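PDB 5XSW: chitinase from Thermococcus chitonophagus, which probably cleaves chitin internally as an endochitinase; here a β-sandwich precedes a helix-rich part that holds a bound glycan. Local coordinates for residues V6-D11 and I88-D93; K36-E41 and V66-T71; I49-G54 and V82-E87. All coordinates share one frame; numbering follows the deposited sequence.

Interaction 1 of 3, residues V6-D11 and I88-D93; sequences VSETGD and IQKSGD
Asp11 and Gln89 bring two flat groups near each other, the carboxylate and the amide, with planes 23° apart. The contact is made by the aliphatic part of the glutamine: Asp11 OD2 lies 3.3 Å from Gln89 CG. The same oxygen is 3.4 Å from Gln89 OE1, but both atoms are acceptors, so no hydrogen bond joins the two groups. The carboxylate of Glu8 is engaged differently. Its OE2 receives Lys90 NZ at 2.7 Å through the syn lone pair, which makes a hydrogen-bonded salt bridge. The two side chains cross at about a right angle, and the shaft of the lysine also touches the acid, with Lys90 CD 3.1 Å from Glu8 OE2. Both chains are extended; in Lys90 the first torsion sets CG opposite the backbone N (chi1 -170°), and the straight chain then carries the ammonium to the carboxylate. Tyr96 OH hydrogen-bonds to both Glu8 OE1 and Lys90 NZ. The phenol thus bridges acid and base, probably limiting rotation of the carboxylate.

The backbone supplies a second link. Lys90 N donates to Asp11 O at 2.6 Å, nearly straight at 174° and in the carbonyl plane, while Gln89 CA makes a CA-H...O contact of 3.4 Å with Asp11 O.

Strand 12-21 runs between strands 3-9 and 80-89, so Glu8 reaches its partner across a neighbouring strand, where Lys90 also rests on Ile13. Gly10 and Asp11, with backbone angles close to those of a type II' turn, join the first two strands, and Val6 and Ser7 opposite Thr14 form a classic bulge: a β-hairpin whose turn is tied to the chain just past the end of strand 80-89 at the exposed end of an antiparallel sheet.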
loop_
_atom_site.group_PDB
_atom_site.type_symbol
_atom_site.label_atom_id
_atom_site.label_comp_id
_atom_site.label_asym_id
_atom_site.label_seq_id
_atom_site.Cartn_x
_atom_site.Cartn_y
_atom_site.Cartn_z
ATOM N N VAL A 6 -33.598 7.285 -29.172
ATOM C CA VAL A 6 -34.014 6.003 -29.745
ATOM C C VAL A 6 -35.410 6.169 -30.395
ATOM O O VAL A 6 -35.687 5.691 -31.503
ATOM C CB VAL A 6 -34.072 4.906 -28.698
ATOM C CG1 VAL A 6 -34.807 3.683 -29.258
ATOM C CG2 VAL A 6 -32.651 4.551 -28.243
ATOM N N SER A 7 -36.265 6.884 -29.686
ATOM C CA SER A 7 -37.603 7.150 -30.169
ATOM C C SER A 7 -38.234 8.294 -29.407
ATOM O O SER A 7 -37.923 8.521 -28.232
ATOM C CB SER A 7 -38.457 5.885 -30.027
ATOM O OG SER A 7 -38.662 5.590 -28.656
ATOM N N GLU A 8 -39.124 9.020 -30.089
ATOM C CA GLU A 8 -40.019 9.946 -29.419
ATOM C C GLU A 8 -41.435 9.525 -29.830
ATOM O O GLU A 8 -41.791 9.622 -31.004
ATOM C CB GLU A 8 -39.733 11.414 -29.781
ATOM C CG GLU A 8 -40.782 12.370 -29.086
ATOM C CD GLU A 8 -40.454 13.852 -29.159
ATOM O OE1 GLU A 8 -39.423 14.227 -29.763
ATOM O OE2 GLU A 8 -41.246 14.661 -28.613
ATOM N N THR A 9 -42.205 9.024 -28.864
ATOM C CA THR A 9 -43.501 8.391 -29.107
ATOM C C THR A 9 -44.483 8.813 -28.044
ATOM O O THR A 9 -44.313 8.479 -26.866
ATOM C CB THR A 9 -43.426 6.873 -29.067
ATOM O OG1 THR A 9 -42.372 6.415 -29.924
ATOM C CG2 THR A 9 -44.767 6.277 -29.504
ATOM N N GLY A 10 -45.521 9.542 -28.438
ATOM C CA GLY A 10 -46.337 10.187 -27.431
ATOM C C GLY A 10 -45.515 11.273 -26.765
ATOM O O GLY A 10 -44.764 11.994 -27.433
ATOM N N ASP A 11 -45.687 11.410 -25.458
ATOM C CA ASP A 11 -44.884 12.326 -24.672
ATOM C C ASP A 11 -43.626 11.615 -24.086
ATOM O O ASP A 11 -42.925 12.170 -23.238
ATOM C CB ASP A 11 -45.734 12.945 -23.557
ATOM C CG ASP A 11 -46.192 11.921 -22.515
ATOM O OD1 ASP A 11 -46.252 10.702 -22.813
ATOM O OD2 ASP A 11 -46.508 12.352 -21.382
ATOM N N ILE A 88 -37.683 9.730 -20.717
ATOM C CA ILE A 88 -38.090 11.035 -20.223
ATOM C C ILE A 88 -39.564 11.293 -20.640
ATOM O O ILE A 88 -39.948 11.028 -21.785
ATOM C CB ILE A 88 -37.221 12.159 -20.830
ATOM C CG1 ILE A 88 -35.729 11.951 -20.546
ATOM C CG2 ILE A 88 -37.646 13.554 -20.282
ATOM C CD1 ILE A 88 -35.373 12.260 -19.133
ATOM N N GLN A 89 -40.368 11.803 -19.735
ATOM C CA GLN A 89 -41.679 12.345 -20.122
ATOM C C GLN A 89 -41.581 13.818 -20.533
ATOM O O GLN A 89 -41.231 14.663 -19.708
ATOM C CB GLN A 89 -42.648 12.204 -18.976
ATOM C CG GLN A 89 -44.034 12.726 -19.295
ATOM C CD GLN A 89 -45.001 12.254 -18.258
ATOM O OE1 GLN A 89 -45.528 11.143 -18.360
ATOM N NE2 GLN A 89 -45.198 13.065 -17.208
ATOM N N LYS A 90 -41.881 14.121 -21.800
ATOM C CA LYS A 90 -41.593 15.457 -22.368
ATOM C C LYS A 90 -42.319 16.589 -21.643
ATOM O O LYS A 90 -43.514 16.493 -21.384
ATOM C CB LYS A 90 -41.954 15.477 -23.855
ATOM C CG LYS A 90 -41.498 16.708 -24.613
ATOM C CD LYS A 90 -41.692 16.460 -26.096
ATOM C CE LYS A 90 -41.192 17.608 -26.944
ATOM N NZ LYS A 90 -41.324 17.327 -28.398
ATOM N N SER A 91 -41.610 17.661 -21.316
ATOM C CA SER A 91 -42.263 18.802 -20.697
ATOM C C SER A 91 -41.260 19.912 -20.601
ATOM O O SER A 91 -40.055 19.646 -20.570
ATOM C CB SER A 91 -42.840 18.425 -19.327
ATOM O OG SER A 91 -42.843 19.516 -18.450
ATOM N N GLY A 92 -41.740 21.156 -20.578
ATOM C CA GLY A 92 -40.869 22.311 -20.448
ATOM C C GLY A 92 -40.191 22.637 -21.766
ATOM O O GLY A 92 -40.406 21.965 -22.790
ATOM N N ASP A 93 -39.358 23.669 -21.737
ATOM C CA ASP A 93 -38.766 24.176 -22.965
ATOM C C ASP A 93 -37.432 23.516 -23.410
ATOM O O ASP A 93 -36.898 23.859 -24.472
ATOM C CB ASP A 93 -38.555 25.694 -22.850
ATOM C CG ASP A 93 -37.594 26.098 -21.721
ATOM O OD1 ASP A 93 -36.886 25.240 -21.143
ATOM O OD2 ASP A 93 -37.528 27.308 -21.413
#

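Interaction 2 of 3, residues K36-E41 and V66-T71; sequences KNITFE and VTIDLT
Ile38 and Ile68 form a hydrogen-bonded antiparallel pair, in which Ile38 N donates to Ile68 O at 2.9 Å and Ile68 N returns a bond to Ile38 O at 2.7 Å. Phe40 and Val66 repeat the pattern two residues on, with Val66 N meeting Phe40 O at 2.8 Å, while Thr39 and Thr67 between them are a non-hydrogen-bonded pair. The short strand axes run at 158° to one another.

The aromatic contact is a CH-pi interaction. Val66 CB stands over one face of the Phe40 ring, 3.8 Å from its centroid and 18° off the normal, and Ile68 CD1 meets the edge in plane. The ring owes this position to a first torsion that tucks CG between the backbone N and the carbonyl carbon (chi1 66°). A serine in place of Phe40 would probably leave the flank of Val66 and the tip of Ile68 uncovered and open a gap beside Phe100 and Ile86, which also touch the ring.

Further along the same face, Ile38 CD1 packs 3.6 Å from Leu70 CD1. On the opposite face the contacts are mixed: Thr39 CG2 lies alongside Thr67 OG1 at 3.6 Å, and Asn37 CG meets Thr67 CG2 at 3.5 Å. Thr39 OG1 itself bonds to His103 NE2.

At the strand end a water accepts from Leu70 N and donates weakly to Lys36 O. Asp69 OD1 receives Thr71 N, closing an Asx turn, and forms a salt bridge with Arg482 of helix 475-482. Alternating apolar and polar faces on paired strands are characteristic of a β-sandwich sheet, one side facing the opposing sheet.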
loop_
_atom_site.group_PDB
_atom_site.type_symbol
_atom_site.label_atom_id
_atom_site.label_comp_id
_atom_site.label_asym_id
_atom_site.label_seq_id
_atom_site.Cartn_x
_atom_site.Cartn_y
_atom_site.Cartn_z
ATOM N N LYS A 36 -16.850 9.302 -11.532
ATOM C CA LYS A 36 -17.580 9.697 -10.341
ATOM C C LYS A 36 -19.117 9.715 -10.585
ATOM O O LYS A 36 -19.896 9.126 -9.832
ATOM C CB LYS A 36 -17.118 11.080 -9.907
ATOM C CG LYS A 36 -17.657 11.536 -8.544
ATOM C CD LYS A 36 -17.422 13.051 -8.357
ATOM C CE LYS A 36 -17.680 13.521 -6.921
ATOM N NZ LYS A 36 -16.646 13.029 -5.914
ATOM N N ASN A 37 -19.532 10.433 -11.636
ATOM C CA ASN A 37 -20.929 10.421 -12.051
ATOM C C ASN A 37 -21.017 11.005 -13.467
ATOM O O ASN A 37 -19.996 11.390 -14.054
ATOM C CB ASN A 37 -21.829 11.167 -11.048
ATOM C CG ASN A 37 -21.340 12.545 -10.707
ATOM O OD1 ASN A 37 -20.991 13.323 -11.594
ATOM N ND2 ASN A 37 -21.350 12.878 -9.409
ATOM N N ILE A 38 -22.209 10.941 -14.042
ATOM C CA ILE A 38 -22.471 11.522 -15.371
ATOM C C ILE A 38 -23.650 12.501 -15.101
ATOM O O ILE A 38 -24.623 12.114 -14.465
ATOM C CB ILE A 38 -22.905 10.498 -16.428
ATOM C CG1 ILE A 38 -21.905 9.352 -16.592
ATOM C CG2 ILE A 38 -23.097 11.159 -17.841
ATOM C CD1 ILE A 38 -22.265 8.158 -15.731
ATOM N N THR A 39 -23.553 13.743 -15.548
ATOM C CA THR A 39 -24.715 14.626 -15.391
ATOM C C THR A 39 -25.338 14.921 -16.761
ATOM O O THR A 39 -24.672 14.888 -17.805
ATOM C CB THR A 39 -24.367 15.961 -14.725
ATOM O OG1 THR A 39 -23.242 16.572 -15.389
ATOM C CG2 THR A 39 -24.061 15.799 -13.229
ATOM N N PHE A 40 -26.620 15.239 -16.752
ATOM C CA PHE A 40 -27.173 15.846 -17.958
ATOM C C PHE A 40 -28.353 16.726 -17.524
ATOM O O PHE A 40 -28.757 16.707 -16.367
ATOM C CB PHE A 40 -27.601 14.780 -18.981
ATOM C CG PHE A 40 -28.775 13.913 -18.506
ATOM C CD1 PHE A 40 -30.101 14.298 -18.749
ATOM C CD2 PHE A 40 -28.547 12.704 -17.848
ATOM C CE1 PHE A 40 -31.193 13.482 -18.324
ATOM C CE2 PHE A 40 -29.594 11.884 -17.411
ATOM C CZ PHE A 40 -30.957 12.274 -17.657
ATOM N N GLU A 41 -28.892 17.486 -18.475
ATOM C CA GLU A 41 -29.987 18.390 -18.155
ATOM C C GLU A 41 -31.225 18.017 -18.959
ATOM O O GLU A 41 -31.118 17.553 -20.086
ATOM C CB GLU A 41 -29.564 19.844 -18.404
ATOM C CG GLU A 41 -28.580 20.335 -17.349
ATOM C CD GLU A 41 -27.848 21.634 -17.744
ATOM O OE1 GLU A 41 -27.443 22.376 -16.829
ATOM O OE2 GLU A 41 -27.647 21.909 -18.946
ATOM N N VAL A 66 -29.757 16.214 -13.798
ATOM C CA VAL A 66 -29.869 14.801 -13.414
ATOM C C VAL A 66 -28.424 14.247 -13.218
ATOM O O VAL A 66 -27.562 14.494 -14.043
ATOM C CB VAL A 66 -30.606 13.968 -14.483
ATOM C CG1 VAL A 66 -30.722 12.482 -14.058
ATOM C CG2 VAL A 66 -32.049 14.523 -14.730
ATOM N N THR A 67 -28.181 13.528 -12.131
ATOM C CA THR A 67 -26.835 12.960 -11.857
ATOM C C THR A 67 -26.924 11.445 -11.786
ATOM O O THR A 67 -27.658 10.917 -10.939
ATOM C CB THR A 67 -26.285 13.489 -10.550
ATOM O OG1 THR A 67 -26.313 14.927 -10.597
ATOM C CG2 THR A 67 -24.784 12.942 -10.311
ATOM N N ILE A 68 -26.236 10.762 -12.701
ATOM C CA ILE A 68 -26.230 9.312 -12.735
ATOM C C ILE A 68 -24.979 8.806 -12.007
ATOM O O ILE A 68 -23.866 9.210 -12.355
ATOM C CB ILE A 68 -26.211 8.766 -14.140
ATOM C CG1 ILE A 68 -27.498 9.183 -14.909
ATOM C CG2 ILE A 68 -26.084 7.223 -14.098
ATOM C CD1 ILE A 68 -27.313 8.957 -16.421
ATOM N N ASP A 69 -25.179 7.946 -11.016
ATOM C CA ASP A 69 -24.071 7.311 -10.260
ATOM C C ASP A 69 -23.987 5.842 -10.690
ATOM O O ASP A 69 -24.936 5.103 -10.497
ATOM C CB ASP A 69 -24.324 7.474 -8.754
ATOM C CG ASP A 69 -23.250 6.786 -7.857
ATOM O OD1 ASP A 69 -22.372 6.103 -8.370
ATOM O OD2 ASP A 69 -23.346 6.931 -6.632
ATOM N N LEU A 70 -22.870 5.441 -11.309
ATOM C CA LEU A 70 -22.740 4.106 -11.846
ATOM C C LEU A 70 -22.380 3.067 -10.770
ATOM O O LEU A 70 -22.275 1.891 -11.090
ATOM C CB LEU A 70 -21.685 4.070 -12.950
ATOM C CG LEU A 70 -21.958 4.968 -14.161
ATOM C CD1 LEU A 70 -20.739 4.996 -15.089
ATOM C CD2 LEU A 70 -23.227 4.444 -14.929
ATOM N N THR A 71 -22.208 3.537 -9.537
ATOM C CA THR A 71 -21.873 2.716 -8.354
ATOM C C THR A 71 -20.833 1.654 -8.703
ATOM O O THR A 71 -19.697 1.997 -9.006
ATOM C CB THR A 71 -23.164 2.076 -7.681
ATOM O OG1 THR A 71 -23.764 1.099 -8.535
ATOM C CG2 THR A 71 -24.167 3.150 -7.356
HETATM O O HOH W 1 -20.200 6.721 -11.172
#

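Interaction 3 of 3, residues I49-G54 and V82-E87; sequences IKYADG and VKIIIE
Tyr51 and Ile84 stand side by side and point the same way from a non-hydrogen-bonded antiparallel pair. Tyr51 CD1 is 3.8 Å from Ile84 CG1. Val82 comes in obliquely, its CG1 lying 3.7 Å from Tyr51 CE1, so the CD1-CE1 flank of the ring lies between two aliphatic branches, one on either side of its plane. The ring edge also has Lys83 O close to its plane. Rotation about CA-CB puts CG beside the backbone N and opposite the carbonyl carbon (chi1 -64°), which directs the ring along the face that carries Ile84.

Ile49 continues that face. It runs alongside Ile86, with Ile49 CG2 at 4.1 Å from Ile86 CG1, but slants against Ile84, where the two CG2 methyls of Ile49 and Ile84 approach to 3.6 Å. On the other face Ile85 CD1 rests 3.8 Å from Ala52 CB.

Lys50 N and Ile85 O, and Ile85 N and Lys50 O, form a reciprocal pair, the second bond being 2.7 Å. Beyond them Ala52 N donates to Lys83 O at 2.9 Å from well above the carbonyl plane (39°), where the chain leaves the strand for a type I turn from Tyr51 to Gly54. Arg73 joins this turn, in a salt bridge with Asp53 and a cation-pi contact with Tyr51.

Within the four-stranded sheet, strand 45-51 is outermost and strand 80-89 is flanked on its other side by strand 12-21; Ile49 packs on Val66 and Ile68 of strand 65-69 in the opposing sheet, and Tyr51 and Ile84 on Leu70 just beyond it.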
loop_
_atom_site.group_PDB
_atom_site.type_symbol
_atom_site.label_atom_id
_atom_site.label_comp_id
_atom_site.label_asym_id
_atom_site.label_seq_id
_atom_site.Cartn_x
_atom_site.Cartn_y
_atom_site.Cartn_z
ATOM N N ILE A 49 -34.060 5.227 -15.630
ATOM C CA ILE A 49 -32.718 5.130 -16.182
ATOM C C ILE A 49 -32.242 3.723 -15.842
ATOM O O ILE A 49 -32.173 3.372 -14.650
ATOM C CB ILE A 49 -31.770 6.189 -15.570
ATOM C CG1 ILE A 49 -32.291 7.599 -15.809
ATOM C CG2 ILE A 49 -30.346 6.022 -16.096
ATOM C CD1 ILE A 49 -31.352 8.709 -15.279
ATOM N N LYS A 50 -31.976 2.923 -16.864
ATOM C CA LYS A 50 -31.630 1.507 -16.674
ATOM C C LYS A 50 -30.476 1.136 -17.550
ATOM O O LYS A 50 -30.208 1.828 -18.542
ATOM C CB LYS A 50 -32.823 0.601 -16.998
ATOM C CG LYS A 50 -34.048 0.896 -16.123
ATOM C CD LYS A 50 -35.192 -0.069 -16.452
ATOM C CE LYS A 50 -36.332 0.054 -15.452
ATOM N NZ LYS A 50 -37.387 -0.982 -15.705
ATOM N N TYR A 51 -29.763 0.061 -17.206
ATOM C CA TYR A 51 -28.715 -0.420 -18.108
ATOM C C TYR A 51 -29.343 -1.254 -19.179
ATOM O O TYR A 51 -30.289 -1.975 -18.901
ATOM C CB TYR A 51 -27.649 -1.272 -17.401
ATOM C CG TYR A 51 -26.847 -0.529 -16.370
ATOM C CD1 TYR A 51 -26.013 0.538 -16.744
ATOM C CD2 TYR A 51 -26.887 -0.904 -15.045
ATOM C CE1 TYR A 51 -25.276 1.229 -15.799
ATOM C CE2 TYR A 51 -26.146 -0.230 -14.085
ATOM C CZ TYR A 51 -25.334 0.830 -14.477
ATOM O OH TYR A 51 -24.600 1.495 -13.546
ATOM N N ALA A 52 -28.785 -1.184 -20.382
ATOM C CA ALA A 52 -29.337 -1.904 -21.506
ATOM C C ALA A 52 -29.286 -3.401 -21.279
ATOM O O ALA A 52 -30.157 -4.124 -21.766
ATOM C CB ALA A 52 -28.607 -1.546 -22.776
ATOM N N ASP A 53 -28.252 -3.863 -20.566
ATOM C CA ASP A 53 -28.054 -5.288 -20.335
ATOM C C ASP A 53 -28.500 -5.723 -18.936
ATOM O O ASP A 53 -28.034 -6.731 -18.419
ATOM C CB ASP A 53 -26.573 -5.693 -20.605
ATOM C CG ASP A 53 -25.527 -4.866 -19.794
ATOM O OD1 ASP A 53 -25.889 -3.882 -19.085
ATOM O OD2 ASP A 53 -24.310 -5.202 -19.906
ATOM N N GLY A 54 -29.434 -4.984 -18.343
ATOM C CA GLY A 54 -30.021 -5.363 -17.075
ATOM C C GLY A 54 -29.484 -4.582 -15.896
ATOM O O GLY A 54 -28.343 -4.128 -15.913
ATOM N N VAL A 82 -20.465 0.549 -21.528
ATOM C CA VAL A 82 -21.656 0.479 -20.696
ATOM C C VAL A 82 -22.784 1.288 -21.412
ATOM O O VAL A 82 -22.559 2.418 -21.825
ATOM C CB VAL A 82 -21.422 1.021 -19.275
ATOM C CG1 VAL A 82 -22.761 1.149 -18.495
ATOM C CG2 VAL A 82 -20.411 0.116 -18.480
ATOM N N LYS A 83 -23.956 0.682 -21.601
ATOM C CA LYS A 83 -25.044 1.346 -22.333
ATOM C C LYS A 83 -26.162 1.584 -21.393
ATOM O O LYS A 83 -26.550 0.693 -20.643
ATOM C CB LYS A 83 -25.499 0.530 -23.532
ATOM C CG LYS A 83 -24.505 0.591 -24.647
ATOM C CD LYS A 83 -24.965 -0.107 -25.894
ATOM C CE LYS A 83 -23.883 -0.088 -26.964
ATOM N NZ LYS A 83 -24.010 -1.317 -27.790
ATOM N N ILE A 84 -26.646 2.828 -21.393
ATOM C CA ILE A 84 -27.682 3.231 -20.487
ATOM C C ILE A 84 -28.934 3.724 -21.276
ATOM O O ILE A 84 -28.800 4.443 -22.277
ATOM C CB ILE A 84 -27.172 4.346 -19.574
ATOM C CG1 ILE A 84 -26.093 3.788 -18.623
ATOM C CG2 ILE A 84 -28.284 4.941 -18.776
ATOM C CD1 ILE A 84 -25.479 4.849 -17.728
ATOM N N ILE A 85 -30.116 3.296 -20.846
ATOM C CA ILE A 85 -31.368 3.752 -21.462
ATOM C C ILE A 85 -32.109 4.656 -20.509
ATOM O O ILE A 85 -32.420 4.283 -19.368
ATOM C CB ILE A 85 -32.236 2.583 -21.877
ATOM C CG1 ILE A 85 -31.479 1.792 -22.930
ATOM C CG2 ILE A 85 -33.604 3.105 -22.440
ATOM C CD1 ILE A 85 -31.831 0.377 -22.921
ATOM N N ILE A 86 -32.345 5.883 -20.987
ATOM C CA ILE A 86 -32.999 6.941 -20.239
ATOM C C ILE A 86 -34.370 7.225 -20.887
ATOM O O ILE A 86 -34.456 7.463 -22.092
ATOM C CB ILE A 86 -32.190 8.244 -20.256
ATOM C CG1 ILE A 86 -30.763 8.017 -19.706
ATOM C CG2 ILE A 86 -32.945 9.374 -19.538
ATOM C CD1 ILE A 86 -29.792 9.049 -20.204
ATOM N N GLU A 87 -35.421 7.175 -20.087
ATOM C CA GLU A 87 -36.760 7.500 -20.581
ATOM C C GLU A 87 -37.275 8.750 -19.900
ATOM O O GLU A 87 -37.287 8.828 -18.663
ATOM C CB GLU A 87 -37.704 6.331 -20.367
ATOM C CG GLU A 87 -37.626 5.348 -21.541
ATOM C CD GLU A 87 -38.283 4.015 -21.251
ATOM O OE1 GLU A 87 -39.301 3.999 -20.505
ATOM O OE2 GLU A 87 -37.761 2.993 -21.765
#

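Overall arrangement
Interactions 1 and 3 share strand 80-89 and one sheet, with centres about 17 Å apart, whereas interaction 2 belongs to the other sheet. Interactions 2 and 3 are partly buried and meet across the sandwich: Leu70 CD2 lies 3.6 Å from Ile84 CD1, and Ile68 CG1 3.9 Å from Ile49 CD1. Their chemistry is alike, regular strand bonding with apolar chains on the facing sides. Interaction 1, at the surface, depends instead on an ion pair and a single backbone bond, and buries less area. In sequence both others are nested inside the loop it closes, while the segments of 2 and 3 alternate along the chain, the two pairs belonging to different sheets.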